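Side-chain contacts in ochratoxinase (Aspergillus niger, PDB 4C65), which hydrolyses ochratoxin A to ochratoxin alpha and phenylalanine as a zinc-dependent carboxypeptidase of the amidohydrolase superfamily: residues Val60-Leu65 and Lys403-Pro408; Ser84-His89 and Gly150-Leu155; Ser289-Phe294 and Ala312-His317; Ile203-Ser208 and Lys229-Glu234; Asn135-Gly140 and Gln376-Gly381. All coordinates share one frame; numbering follows the deposited sequence.

Overall arrangement
From the N terminus, strand 60-67 opens contact 1, whose loop closes only at Lys403-Pro408, so the other four contacts all lie inside it. Contact 2 opens at Ser84-His89 and closes at Gly150-Leu155; contact 5 opens between these two segments, at Asn135-Gly140, and closes at Gln376-Gly381, so contacts 2 and 5 cross. Nested within contact 5 come contact 4, joining a strand and a helix of one beta-alpha-beta unit, and then contact 3, pairing helices 288-297 and 304-327. Contacts 1 and 5 reach the same sheet and touch through Pro63 and Gly381, while contact 4 touches contact 5 at Lys204 and Ser139 and contact 2 at Met206 and Gly150.

Contact 1 (Val60-Leu65 and Lys403-Pro408); sequences VLMPGL and KVFQEP
The sulfur of Met62 meets the edge of the Phe405 ring in a Met-aromatic contact that ties strand 60-67, part of the large mixed sheet, to the 3-10 turn in the connection between strands 391-394 and 411-416. The tight part lies at the far rim of the phenyl ring. There Met62 SD sits in the ring plane, 87° off the normal, against the CZ-CE1 side and 3.6 Å from both Phe405 CZ and Phe405 CE1, so the polarisable sulfur faces the slightly positive C-H edge rather than the pi cloud. Methionine suits this place because a bend at chi3 (-77°) brings CE back beside the same rim, 3.9 Å from Phe405 CZ. Leu65 adds one methyl of its branched end: CD1 approaches Phe405 CD1 obliquely at 3.8 Å, so the ring is gripped by two side chains of one strand. The loose side is the outer part of the 3-10 turn. Lys403 and Glu407 are exposed and take no part in the grip, and Gln406, partly exposed, turns instead to helix 344-354, where its NE2 bonds Gln348. Phe405 is the residue of 403-408 that reaches Met62 and Leu65, and it also packs on Leu394 and Pro398. Strand 391-394 also pairs with strand 60-67 through backbone bonds from Val60 and Met62. The turn itself is closed by the hydrogen bond from Gln406 N to Lys403 O, 2.9 Å long.

Contact 2 (Ser84-His89 and Gly150-Leu155); sequences SGLATH and GDIFAL
Leu86, on the short helix 83-87, meets Ile152 and Leu155, the first and last residues of a type I beta turn that precedes helix 157-164. The contact between the two segments is wholly apolar, a three-residue cluster of branched side chains. Leu86 presents two different parts: CB lies 4.0 Å from Ile152 CD1, while its CD1 methyl lies 3.9 Å from Leu155 CD1. With CG swung opposite the backbone N (chi1 -177°), the leucine extends toward the turn and can serve both partners. Ile152 answers with the end of its long branch, and both partners run at a slant to Leu86. Aliphatic residues suit this buried place, since they meet through methyl and methylene groups that need no polar partner. Around Leu86 lie Ser163 and Tyr164 of helix 157-164 and Pro156 of a neighbouring subunit.

Polar interactions stay within each segment or lead away from the pair. The turn is closed by Leu155 N bonding to Ile152 O, at 3.1 Å. Leu86 itself takes part in a subunit interface of the octamer, and two further subunits are reached by Asp151, in a salt bridge with Arg197 of one, and His89, whose NE2 bonds Ala176 O of the other. At the helix end, Ser84 O accepts two bonds from Thr88, arriving from opposite faces of its carbonyl plane: one from the backbone N, and one from OG1 at 2.8 Å.

Contact 3 (Ser289-Phe294 and Ala312-His317); sequences SVIEIF and ALADSH
Ile291 and His317 form the heart of a helix pair made by helices 288-297 and 304-327; the axes of segments 289-294 and 312-317 approach to 10.4 Å at 147°, roughly antiparallel. The first shell is a CH-pi contact: the CD1 methyl of Ile291 stands over the imidazole of His317, 3.6 Å from the ring centroid and only 10° off its normal. The other branch of the isoleucine, CG2, touches Ala314 CB at 3.6 Å. A beta-branched residue suits the place because it serves both neighbours, one methyl for the ring and one for the alanine. The small Ala314 lies where the backbones come nearest, its CA 6.1 Å from the CA of Ile291. Phe294, one turn on, brings CE1 to 4.1 Å from Ala314 CB.

What positions these groups lies just outward. The Phe294 ring folds back over its own helix, with CG held between the backbone N and the carbonyl carbon (chi1 74°), which puts one ring face over Ile291 O. The His317 imidazole is fixed by both nitrogens: NE2 bonds Ala286 O, and ND1 is hydrogen-bonded to Arg288 NH1, which also bonds Ala314 O. Since an arginine can only donate, this is consistent with a ring protonated at NE2. The two bonds constrain ring rotation and keep a face turned to Ile291. His317 lies about 5 Å, side chain to side chain, from His265, a zinc ligand, which places the His317 end of the contact near the zinc site. Just before His317, Ser316 adds a side-chain bond to its backbone one: OG reaches Ala312 O at 3.0 Å.

Contact 4 (Ile203-Ser208 and Lys229-Glu234); sequences IKVMAS and KVIVEE
Two torsions aim the methyls of Val205 and Ile231 at each other. Val205 CG1 lies opposite its carbonyl carbon (chi1 -62°), projecting from strand 203-206 toward the helix. In Ile231 the chi1 of -71° sets CG2 opposite the backbone N and CG1 opposite the carbonyl carbon, so CG2 and CD1 can both flank the valine. Val205 CG1 consequently rests 3.7 Å from Ile231 CG2 and 3.9 Å from Ile231 CD1, the two side chains lying alongside each other and pointing oppositely. Ile203, two residues earlier on the same side of the strand, completes the patch more loosely, its CG2 at 4.1 Å from Ile231 CG2.

Beta-branched residues suit both sides: on the strand they give compact hydrophobic surfaces, and on the helix the CG2 methyl of the isoleucine sits between the two strand residues while CD1 supplements it on Val205. Lys204 points away from the helix. It is an active-site residue that binds both zinc ions, so Lys204 faces the metal site while Ile203 and Val205 face the helix.

The contact belongs to a beta-alpha-beta unit of the TIM barrel, strand 203-206, helix 225-237 and strand 242-246. Strand 242-246 pairs in parallel with 203-206 and packs Val242 and Ala244 on Val205, while Val188 and Val192 of helix 185-198 flank Ile231, so the patch is enclosed between two helices and the barrel strands.

Contact 5 (Asn135-Gly140 and Gln376-Gly381); sequences NVYSSG and QAPLTG
Tyr137 and Pro378 approach from opposite directions, the tyrosine from strand 135-138 and the proline from the loop that leads toward strand 391-394. The phenol oxygen heads the meeting: Tyr137 OH lies 3.2 Å from Pro378 CD and 3.6 Å from Pro378 CG, so the hydroxyl rests beside these two carbons of the pyrrolidine ring. Behind it, the aromatic carbon Tyr137 CZ is 4.1 Å from Pro378 CD, an oblique approach. Chi1 of -56° places CG opposite the carbonyl carbon, which carries the ring out from the strand to the loop. Further back along the ring, Tyr137 CE2 passes the backbone oxygen of Gln376 at 3.7 Å, again at a slant. Gln376 itself sends its amide another way, NE2 bonding Asn239 O, so the main chain of this residue, not its polar end, meets the tyrosine.

Tyrosine suits this place because it is long and flat: it spans the distance to the loop, and its ring lies nearly parallel to that of Trp66, with planes about 15° apart. The proline ring offers a rigid, nonpolar surface whose CH2 groups need no hydrogen-bond partner. Where the strand ends, Ser138 OG accepts from Gly140 N at 3.1 Å in an ST turn, and the positive phi of Gly140 suits a glycine there.

Between the two segments there is no hydrogen bond, so the join rests on van der Waals contact: the barrel strand and the loop are held by shape, while Gln376 NE2 bonds Asn239 O and Ser138 OG bonds Asp114 OD2, both beyond the pair.

Contact 1 (Val60-Leu65 and Lys403-Pro408)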
# COMPACT_ATOMS: atom_id res chain seq x y z
N VAL A 60 -57.38 22.32 -6.94
CA VAL A 60 -57.07 20.96 -6.51
C VAL A 60 -55.92 20.94 -5.52
O VAL A 60 -54.88 21.54 -5.77
CB VAL A 60 -56.72 20.05 -7.72
CG1 VAL A 60 -56.36 18.65 -7.26
CG2 VAL A 60 -57.89 20.00 -8.69
N LEU A 61 -56.10 20.18 -4.44
CA LEU A 61 -55.06 20.00 -3.45
C LEU A 61 -54.83 18.51 -3.19
O LEU A 61 -55.78 17.72 -3.16
CB LEU A 61 -55.45 20.69 -2.15
CG LEU A 61 -54.33 21.04 -1.19
CD1 LEU A 61 -53.51 22.22 -1.69
CD2 LEU A 61 -54.91 21.34 0.19
N MET A 62 -53.56 18.14 -3.00
CA MET A 62 -53.19 16.75 -2.76
C MET A 62 -51.86 16.67 -2.03
O MET A 62 -51.17 17.70 -1.87
CB MET A 62 -53.13 15.99 -4.08
CG MET A 62 -52.11 16.51 -5.09
SD MET A 62 -51.97 15.43 -6.55
CE MET A 62 -51.00 14.08 -5.87
N PRO A 63 -51.48 15.47 -1.58
CA PRO A 63 -50.15 15.35 -0.99
C PRO A 63 -49.04 15.56 -1.99
O PRO A 63 -49.22 15.29 -3.19
CB PRO A 63 -50.10 13.89 -0.49
CG PRO A 63 -51.50 13.40 -0.55
CD PRO A 63 -52.17 14.18 -1.63
N GLY A 64 -47.91 16.05 -1.52
CA GLY A 64 -46.70 16.10 -2.35
C GLY A 64 -46.33 14.69 -2.85
O GLY A 64 -46.54 13.71 -2.15
N LEU A 65 -45.82 14.63 -4.07
CA LEU A 65 -45.56 13.36 -4.73
C LEU A 65 -44.23 12.75 -4.31
O LEU A 65 -43.27 13.46 -4.05
CB LEU A 65 -45.58 13.55 -6.24
CG LEU A 65 -46.94 13.89 -6.85
CD1 LEU A 65 -46.74 14.52 -8.22
CD2 LEU A 65 -47.78 12.61 -6.93
N LYS A 403 -52.13 12.62 -16.99
CA LYS A 403 -51.03 13.31 -17.66
C LYS A 403 -50.88 14.78 -17.22
O LYS A 403 -49.95 15.45 -17.65
CB LYS A 403 -51.23 13.29 -19.17
CG LYS A 403 -51.22 11.91 -19.78
CD LYS A 403 -51.32 12.00 -21.29
CE LYS A 403 -51.59 10.64 -21.86
NZ LYS A 403 -51.92 10.74 -23.30
N VAL A 404 -51.82 15.28 -16.44
CA VAL A 404 -51.74 16.66 -15.96
C VAL A 404 -50.42 16.92 -15.23
O VAL A 404 -49.81 17.98 -15.39
CB VAL A 404 -52.96 16.98 -15.06
CG1 VAL A 404 -52.72 18.26 -14.27
CG2 VAL A 404 -54.21 17.16 -15.93
N PHE A 405 -49.95 15.92 -14.48
CA PHE A 405 -48.69 16.02 -13.76
C PHE A 405 -47.47 16.24 -14.66
O PHE A 405 -46.42 16.66 -14.19
CB PHE A 405 -48.46 14.76 -12.95
CG PHE A 405 -49.44 14.55 -11.85
CD1 PHE A 405 -49.44 15.37 -10.74
CD2 PHE A 405 -50.36 13.52 -11.91
CE1 PHE A 405 -50.34 15.17 -9.71
CE2 PHE A 405 -51.27 13.32 -10.89
CZ PHE A 405 -51.27 14.15 -9.79
N GLN A 406 -47.60 15.98 -15.95
CA GLN A 406 -46.49 16.19 -16.88
C GLN A 406 -46.31 17.64 -17.32
O GLN A 406 -45.36 17.94 -18.04
CB GLN A 406 -46.63 15.27 -18.10
CG GLN A 406 -46.39 13.80 -17.74
CD GLN A 406 -46.82 12.88 -18.83
OE1 GLN A 406 -46.52 13.10 -20.00
NE2 GLN A 406 -47.56 11.84 -18.47
N GLU A 407 -47.21 18.53 -16.92
CA GLU A 407 -47.00 19.95 -17.13
C GLU A 407 -46.67 20.59 -15.77
O GLU A 407 -47.57 20.77 -14.95
CB GLU A 407 -48.21 20.58 -17.80
CG GLU A 407 -48.10 22.10 -17.97
CD GLU A 407 -46.78 22.58 -18.58
OE1 GLU A 407 -46.68 22.58 -19.83
OE2 GLU A 407 -45.85 22.97 -17.83
N PRO A 408 -45.38 20.95 -15.52
CA PRO A 408 -45.01 21.58 -14.22
C PRO A 408 -45.76 22.89 -13.89
O PRO A 408 -45.97 23.16 -12.71
CB PRO A 408 -43.51 21.90 -14.37
CG PRO A 408 -43.01 21.15 -15.56
CD PRO A 408 -44.21 20.78 -16.41

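Contact 2 (Ser84-His89 and Gly150-Leu155)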
# COMPACT_ATOMS: atom_id res chain seq x y z
N SER A 84 -19.08 6.24 -15.98
CA SER A 84 -19.22 7.66 -15.68
C SER A 84 -19.41 7.88 -14.20
O SER A 84 -19.02 8.90 -13.67
CB SER A 84 -20.36 8.31 -16.49
OG SER A 84 -21.61 7.75 -16.18
N GLY A 85 -19.99 6.91 -13.53
CA GLY A 85 -20.18 7.01 -12.07
C GLY A 85 -18.84 7.08 -11.37
O GLY A 85 -18.70 7.77 -10.38
N LEU A 86 -17.86 6.33 -11.89
CA LEU A 86 -16.52 6.29 -11.31
C LEU A 86 -15.72 7.50 -11.73
O LEU A 86 -15.03 8.10 -10.92
CB LEU A 86 -15.81 5.01 -11.72
CG LEU A 86 -14.42 4.75 -11.15
CD1 LEU A 86 -14.18 3.26 -10.99
CD2 LEU A 86 -13.31 5.34 -12.00
N ALA A 87 -15.82 7.85 -13.01
CA ALA A 87 -14.98 8.86 -13.58
C ALA A 87 -15.43 10.29 -13.25
O ALA A 87 -14.60 11.18 -13.15
CB ALA A 87 -14.91 8.67 -15.08
N THR A 88 -16.73 10.51 -13.06
CA THR A 88 -17.27 11.83 -12.78
C THR A 88 -16.88 12.26 -11.39
O THR A 88 -17.16 11.59 -10.40
CB THR A 88 -18.79 11.89 -12.94
OG1 THR A 88 -19.17 11.59 -14.28
CG2 THR A 88 -19.32 13.25 -12.60
N HIS A 89 -16.23 13.42 -11.33
CA HIS A 89 -15.86 14.00 -10.06
C HIS A 89 -17.15 14.35 -9.27
O HIS A 89 -18.05 14.96 -9.81
CB HIS A 89 -15.01 15.23 -10.26
CG HIS A 89 -14.32 15.66 -9.03
ND1 HIS A 89 -14.97 16.31 -8.01
CD2 HIS A 89 -13.03 15.53 -8.62
CE1 HIS A 89 -14.12 16.58 -7.04
NE2 HIS A 89 -12.94 16.10 -7.38
N GLY A 150 -24.10 -3.98 -9.93
CA GLY A 150 -23.35 -2.79 -9.63
C GLY A 150 -21.91 -2.78 -10.14
O GLY A 150 -21.29 -1.71 -10.14
N ASP A 151 -21.38 -3.91 -10.59
CA ASP A 151 -19.99 -3.92 -11.05
C ASP A 151 -19.85 -3.21 -12.41
O ASP A 151 -20.79 -3.19 -13.20
CB ASP A 151 -19.49 -5.36 -11.11
CG ASP A 151 -17.99 -5.47 -11.06
OD1 ASP A 151 -17.27 -4.46 -11.30
OD2 ASP A 151 -17.49 -6.60 -10.81
N ILE A 152 -18.71 -2.57 -12.65
CA ILE A 152 -18.43 -1.92 -13.94
C ILE A 152 -17.56 -2.88 -14.75
O ILE A 152 -16.35 -2.86 -14.68
CB ILE A 152 -17.71 -0.58 -13.79
CG1 ILE A 152 -18.53 0.35 -12.92
CG2 ILE A 152 -17.50 0.07 -15.15
CD1 ILE A 152 -17.75 1.52 -12.35
N PHE A 153 -18.21 -3.73 -15.52
CA PHE A 153 -17.54 -4.83 -16.21
C PHE A 153 -16.52 -4.39 -17.23
O PHE A 153 -15.58 -5.11 -17.49
CB PHE A 153 -18.56 -5.73 -16.89
CG PHE A 153 -19.32 -6.59 -15.94
CD1 PHE A 153 -20.40 -6.10 -15.24
CD2 PHE A 153 -18.98 -7.92 -15.77
CE1 PHE A 153 -21.12 -6.90 -14.37
CE2 PHE A 153 -19.71 -8.73 -14.91
CZ PHE A 153 -20.77 -8.21 -14.20
N ALA A 154 -16.70 -3.22 -17.81
CA ALA A 154 -15.75 -2.73 -18.81
C ALA A 154 -14.41 -2.29 -18.23
O ALA A 154 -13.43 -2.17 -18.97
CB ALA A 154 -16.34 -1.60 -19.61
N LEU A 155 -14.36 -2.05 -16.92
CA LEU A 155 -13.11 -1.70 -16.25
C LEU A 155 -12.49 -2.95 -15.63
O LEU A 155 -13.21 -3.86 -15.24
CB LEU A 155 -13.37 -0.64 -15.18
CG LEU A 155 -13.60 0.76 -15.70
CD1 LEU A 155 -13.82 1.67 -14.51
CD2 LEU A 155 -12.43 1.25 -16.55

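Contact 3 (Ser289-Phe294 and Ala312-His317)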
# COMPACT_ATOMS: atom_id res chain seq x y z
N SER A 289 -41.30 2.92 -16.31
CA SER A 289 -40.67 3.93 -17.18
C SER A 289 -39.42 3.41 -17.88
O SER A 289 -39.23 3.61 -19.07
CB SER A 289 -40.30 5.19 -16.41
OG SER A 289 -41.44 5.98 -16.14
N VAL A 290 -38.58 2.73 -17.13
CA VAL A 290 -37.35 2.23 -17.66
C VAL A 290 -37.56 1.20 -18.77
O VAL A 290 -36.83 1.18 -19.78
CB VAL A 290 -36.50 1.75 -16.47
CG1 VAL A 290 -36.22 0.25 -16.45
CG2 VAL A 290 -35.21 2.55 -16.34
N ILE A 291 -38.56 0.35 -18.60
CA ILE A 291 -38.93 -0.61 -19.65
C ILE A 291 -39.46 0.12 -20.88
O ILE A 291 -39.15 -0.25 -22.01
CB ILE A 291 -39.99 -1.63 -19.17
CG1 ILE A 291 -39.34 -2.81 -18.44
CG2 ILE A 291 -40.61 -2.38 -20.33
CD1 ILE A 291 -38.85 -2.75 -17.04
N GLU A 292 -40.27 1.15 -20.65
CA GLU A 292 -40.91 1.87 -21.74
C GLU A 292 -39.90 2.63 -22.57
O GLU A 292 -40.08 2.78 -23.76
CB GLU A 292 -41.99 2.81 -21.20
CG GLU A 292 -43.23 2.11 -20.63
CD GLU A 292 -44.01 1.32 -21.67
OE1 GLU A 292 -43.94 1.65 -22.87
OE2 GLU A 292 -44.70 0.37 -21.28
N ILE A 293 -38.82 3.09 -21.94
CA ILE A 293 -37.76 3.79 -22.67
C ILE A 293 -37.13 2.91 -23.75
O ILE A 293 -37.03 3.32 -24.90
CB ILE A 293 -36.67 4.34 -21.73
CG1 ILE A 293 -37.21 5.56 -20.99
CG2 ILE A 293 -35.40 4.71 -22.50
CD1 ILE A 293 -36.39 5.93 -19.77
N PHE A 294 -36.71 1.71 -23.38
CA PHE A 294 -36.05 0.84 -24.36
C PHE A 294 -37.06 0.25 -25.36
O PHE A 294 -36.68 -0.11 -26.49
CB PHE A 294 -35.12 -0.21 -23.68
CG PHE A 294 -35.83 -1.35 -22.98
CD1 PHE A 294 -36.70 -2.21 -23.67
CD2 PHE A 294 -35.58 -1.61 -21.62
CE1 PHE A 294 -37.33 -3.26 -23.03
CE2 PHE A 294 -36.22 -2.66 -20.97
CZ PHE A 294 -37.10 -3.49 -21.67
N ALA A 312 -39.42 -9.83 -24.48
CA ALA A 312 -39.93 -10.91 -23.66
C ALA A 312 -39.97 -10.47 -22.21
O ALA A 312 -40.95 -10.71 -21.50
CB ALA A 312 -39.05 -12.15 -23.79
N LEU A 313 -38.89 -9.83 -21.76
CA LEU A 313 -38.81 -9.32 -20.39
C LEU A 313 -39.82 -8.18 -20.16
O LEU A 313 -40.47 -8.15 -19.14
CB LEU A 313 -37.39 -8.84 -20.07
CG LEU A 313 -37.12 -8.41 -18.61
CD1 LEU A 313 -35.65 -8.63 -18.28
CD2 LEU A 313 -37.52 -6.96 -18.35
N ALA A 314 -39.93 -7.27 -21.12
CA ALA A 314 -40.94 -6.20 -21.07
C ALA A 314 -42.36 -6.76 -20.93
O ALA A 314 -43.11 -6.28 -20.10
CB ALA A 314 -40.84 -5.33 -22.31
N ASP A 315 -42.68 -7.83 -21.66
CA ASP A 315 -43.98 -8.50 -21.55
C ASP A 315 -44.20 -9.14 -20.20
O ASP A 315 -45.25 -8.93 -19.59
CB ASP A 315 -44.16 -9.57 -22.62
CG ASP A 315 -44.18 -8.99 -24.01
OD1 ASP A 315 -44.20 -7.77 -24.10
OD2 ASP A 315 -44.07 -9.71 -25.00
N SER A 316 -43.22 -9.92 -19.72
CA SER A 316 -43.30 -10.49 -18.38
C SER A 316 -43.47 -9.41 -17.33
O SER A 316 -44.30 -9.53 -16.44
CB SER A 316 -42.04 -11.26 -18.04
OG SER A 316 -41.76 -12.18 -19.07
N HIS A 317 -42.67 -8.35 -17.45
CA HIS A 317 -42.73 -7.23 -16.52
C HIS A 317 -44.12 -6.60 -16.49
O HIS A 317 -44.63 -6.29 -15.41
CB HIS A 317 -41.68 -6.17 -16.89
CG HIS A 317 -41.66 -4.99 -15.97
ND1 HIS A 317 -42.50 -3.91 -16.14
CD2 HIS A 317 -40.92 -4.72 -14.88
CE1 HIS A 317 -42.28 -3.03 -15.19
NE2 HIS A 317 -41.32 -3.50 -14.40

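Contact 4 (Ile203-Ser208 and Lys229-Glu234)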
# COMPACT_ATOMS: atom_id res chain seq x y z
N ILE A 203 -31.55 0.74 2.65
CA ILE A 203 -30.46 -0.03 2.05
C ILE A 203 -30.91 -0.65 0.73
O ILE A 203 -32.00 -1.21 0.64
CB ILE A 203 -29.89 -1.11 3.00
CG1 ILE A 203 -29.34 -0.48 4.27
CG2 ILE A 203 -28.78 -1.92 2.32
CD1 ILE A 203 -28.16 0.45 4.05
N LYS A 204 -30.06 -0.55 -0.28
CA LYS A 204 -30.35 -1.14 -1.60
C LYS A 204 -29.34 -2.22 -1.96
O LYS A 204 -28.14 -1.99 -1.92
CB LYS A 204 -30.34 -0.03 -2.67
CG LYS A 204 -30.12 -0.45 -4.11
CD LYS A 204 -31.37 -0.82 -4.85
CE LYS A 204 -30.85 -0.86 -6.32
NZ LYS A 204 -30.25 0.38 -7.00
N VAL A 205 -29.85 -3.38 -2.39
CA VAL A 205 -29.00 -4.48 -2.90
C VAL A 205 -29.35 -4.83 -4.34
O VAL A 205 -30.48 -4.62 -4.78
CB VAL A 205 -29.13 -5.79 -2.10
CG1 VAL A 205 -28.69 -5.55 -0.68
CG2 VAL A 205 -30.55 -6.32 -2.10
N MET A 206 -28.35 -5.35 -5.06
CA MET A 206 -28.56 -5.95 -6.36
C MET A 206 -28.74 -7.43 -6.07
O MET A 206 -27.82 -8.10 -5.63
CB MET A 206 -27.36 -5.69 -7.26
CG MET A 206 -27.01 -4.22 -7.44
SD MET A 206 -28.37 -3.21 -8.09
CE MET A 206 -27.44 -1.78 -8.71
N ALA A 207 -29.94 -7.92 -6.30
CA ALA A 207 -30.29 -9.28 -6.00
C ALA A 207 -30.54 -10.08 -7.26
O ALA A 207 -30.96 -11.23 -7.20
CB ALA A 207 -31.51 -9.30 -5.10
N SER A 208 -30.28 -9.46 -8.41
CA SER A 208 -30.25 -10.19 -9.67
C SER A 208 -29.50 -9.39 -10.72
O SER A 208 -29.10 -8.26 -10.48
CB SER A 208 -31.67 -10.56 -10.14
OG SER A 208 -32.31 -9.44 -10.69
N LYS A 229 -29.30 -12.22 4.01
CA LYS A 229 -29.87 -12.24 5.35
C LYS A 229 -29.11 -11.29 6.27
O LYS A 229 -29.70 -10.55 7.04
CB LYS A 229 -29.85 -13.66 5.90
CG LYS A 229 -30.42 -13.83 7.30
CD LYS A 229 -30.41 -15.30 7.67
CE LYS A 229 -30.99 -15.56 9.07
NZ LYS A 229 -29.93 -15.90 10.09
N VAL A 230 -27.78 -11.36 6.23
CA VAL A 230 -26.94 -10.46 7.01
C VAL A 230 -27.19 -9.00 6.64
O VAL A 230 -27.41 -8.17 7.51
CB VAL A 230 -25.45 -10.84 6.87
CG1 VAL A 230 -24.53 -9.74 7.36
CG2 VAL A 230 -25.18 -12.13 7.62
N ILE A 231 -27.23 -8.70 5.35
CA ILE A 231 -27.58 -7.37 4.92
C ILE A 231 -28.91 -6.89 5.52
O ILE A 231 -28.99 -5.76 6.05
CB ILE A 231 -27.63 -7.25 3.39
CG1 ILE A 231 -26.20 -7.31 2.85
CG2 ILE A 231 -28.25 -5.93 2.98
CD1 ILE A 231 -26.13 -7.61 1.37
N VAL A 232 -29.95 -7.71 5.44
CA VAL A 232 -31.26 -7.36 6.01
C VAL A 232 -31.17 -7.14 7.53
O VAL A 232 -31.75 -6.19 8.06
CB VAL A 232 -32.33 -8.41 5.64
CG1 VAL A 232 -33.60 -8.23 6.47
CG2 VAL A 232 -32.65 -8.32 4.16
N GLU A 233 -30.44 -8.01 8.22
CA GLU A 233 -30.25 -7.91 9.68
C GLU A 233 -29.50 -6.64 10.06
O GLU A 233 -29.83 -5.98 11.04
CB GLU A 233 -29.51 -9.13 10.21
CG GLU A 233 -30.35 -10.38 10.23
CD GLU A 233 -29.52 -11.65 10.40
OE1 GLU A 233 -28.27 -11.57 10.30
OE2 GLU A 233 -30.13 -12.73 10.64
N GLU A 234 -28.46 -6.32 9.30
CA GLU A 234 -27.69 -5.10 9.53
C GLU A 234 -28.59 -3.88 9.36
O GLU A 234 -28.57 -3.00 10.20
CB GLU A 234 -26.51 -5.00 8.58
CG GLU A 234 -25.36 -5.92 8.94
CD GLU A 234 -24.76 -5.61 10.28
OE1 GLU A 234 -24.65 -4.41 10.59
OE2 GLU A 234 -24.39 -6.56 11.00

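Contact 5 (Asn135-Gly140 and Gln376-Gly381)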
# COMPACT_ATOMS: atom_id res chain seq x y z
N ASN A 135 -37.45 15.96 0.26
CA ASN A 135 -36.92 15.12 1.28
C ASN A 135 -36.22 13.99 0.57
O ASN A 135 -36.82 13.35 -0.31
CB ASN A 135 -38.03 14.56 2.15
CG ASN A 135 -38.66 15.63 3.01
OD1 ASN A 135 -38.04 16.12 3.94
ND2 ASN A 135 -39.91 15.97 2.73
N VAL A 136 -34.95 13.76 0.90
CA VAL A 136 -34.21 12.68 0.28
C VAL A 136 -33.99 11.54 1.27
O VAL A 136 -33.45 11.73 2.34
CB VAL A 136 -32.84 13.18 -0.26
CG1 VAL A 136 -32.04 12.02 -0.86
CG2 VAL A 136 -33.06 14.27 -1.30
N TYR A 137 -34.46 10.35 0.92
CA TYR A 137 -34.15 9.15 1.65
C TYR A 137 -33.22 8.35 0.75
O TYR A 137 -33.65 7.83 -0.28
CB TYR A 137 -35.41 8.35 1.98
CG TYR A 137 -36.42 9.14 2.73
CD1 TYR A 137 -37.28 9.98 2.07
CD2 TYR A 137 -36.51 9.05 4.10
CE1 TYR A 137 -38.23 10.73 2.76
CE2 TYR A 137 -37.43 9.79 4.81
CZ TYR A 137 -38.30 10.64 4.14
OH TYR A 137 -39.22 11.36 4.84
N SER A 138 -31.96 8.26 1.14
CA SER A 138 -30.96 7.69 0.28
C SER A 138 -30.43 6.37 0.83
O SER A 138 -30.33 6.18 2.03
CB SER A 138 -29.80 8.69 0.11
OG SER A 138 -28.78 8.17 -0.73
N SER A 139 -30.09 5.48 -0.10
CA SER A 139 -29.45 4.22 0.22
C SER A 139 -27.93 4.38 0.38
O SER A 139 -27.24 3.44 0.82
CB SER A 139 -29.73 3.24 -0.91
OG SER A 139 -29.21 3.79 -2.11
N GLY A 140 -27.40 5.55 0.03
CA GLY A 140 -25.96 5.69 -0.18
C GLY A 140 -25.64 4.86 -1.41
O GLY A 140 -26.35 4.97 -2.43
N GLN A 376 -38.23 4.52 8.72
CA GLN A 376 -37.60 5.84 8.57
C GLN A 376 -38.57 6.89 8.05
O GLN A 376 -38.24 8.08 8.01
CB GLN A 376 -36.44 5.78 7.59
CG GLN A 376 -35.28 4.94 8.08
CD GLN A 376 -34.66 5.51 9.33
OE1 GLN A 376 -34.28 6.69 9.36
NE2 GLN A 376 -34.56 4.70 10.35
N ALA A 377 -39.78 6.46 7.72
CA ALA A 377 -40.81 7.38 7.22
C ALA A 377 -41.49 8.11 8.36
O ALA A 377 -41.93 7.48 9.33
CB ALA A 377 -41.86 6.62 6.42
N PRO A 378 -41.61 9.43 8.24
CA PRO A 378 -42.50 10.13 9.15
C PRO A 378 -43.96 9.84 8.75
O PRO A 378 -44.20 9.10 7.79
CB PRO A 378 -42.12 11.60 8.96
CG PRO A 378 -41.57 11.68 7.58
CD PRO A 378 -40.95 10.34 7.29
N LEU A 379 -44.92 10.41 9.47
CA LEU A 379 -46.30 10.40 9.01
C LEU A 379 -46.40 11.39 7.88
O LEU A 379 -46.40 12.58 8.12
CB LEU A 379 -47.26 10.79 10.15
CG LEU A 379 -47.40 9.75 11.27
CD1 LEU A 379 -48.39 10.26 12.31
CD2 LEU A 379 -47.84 8.39 10.73
N THR A 380 -46.46 10.89 6.66
CA THR A 380 -46.53 11.74 5.49
C THR A 380 -47.19 11.02 4.32
O THR A 380 -47.64 9.89 4.44
CB THR A 380 -45.12 12.25 5.12
OG1 THR A 380 -45.23 13.28 4.14
CG2 THR A 380 -44.24 11.13 4.55
N GLY A 381 -47.30 11.70 3.18
CA GLY A 381 -47.93 11.10 2.00
C GLY A 381 -49.46 11.08 2.01
O GLY A 381 -50.07 10.57 1.08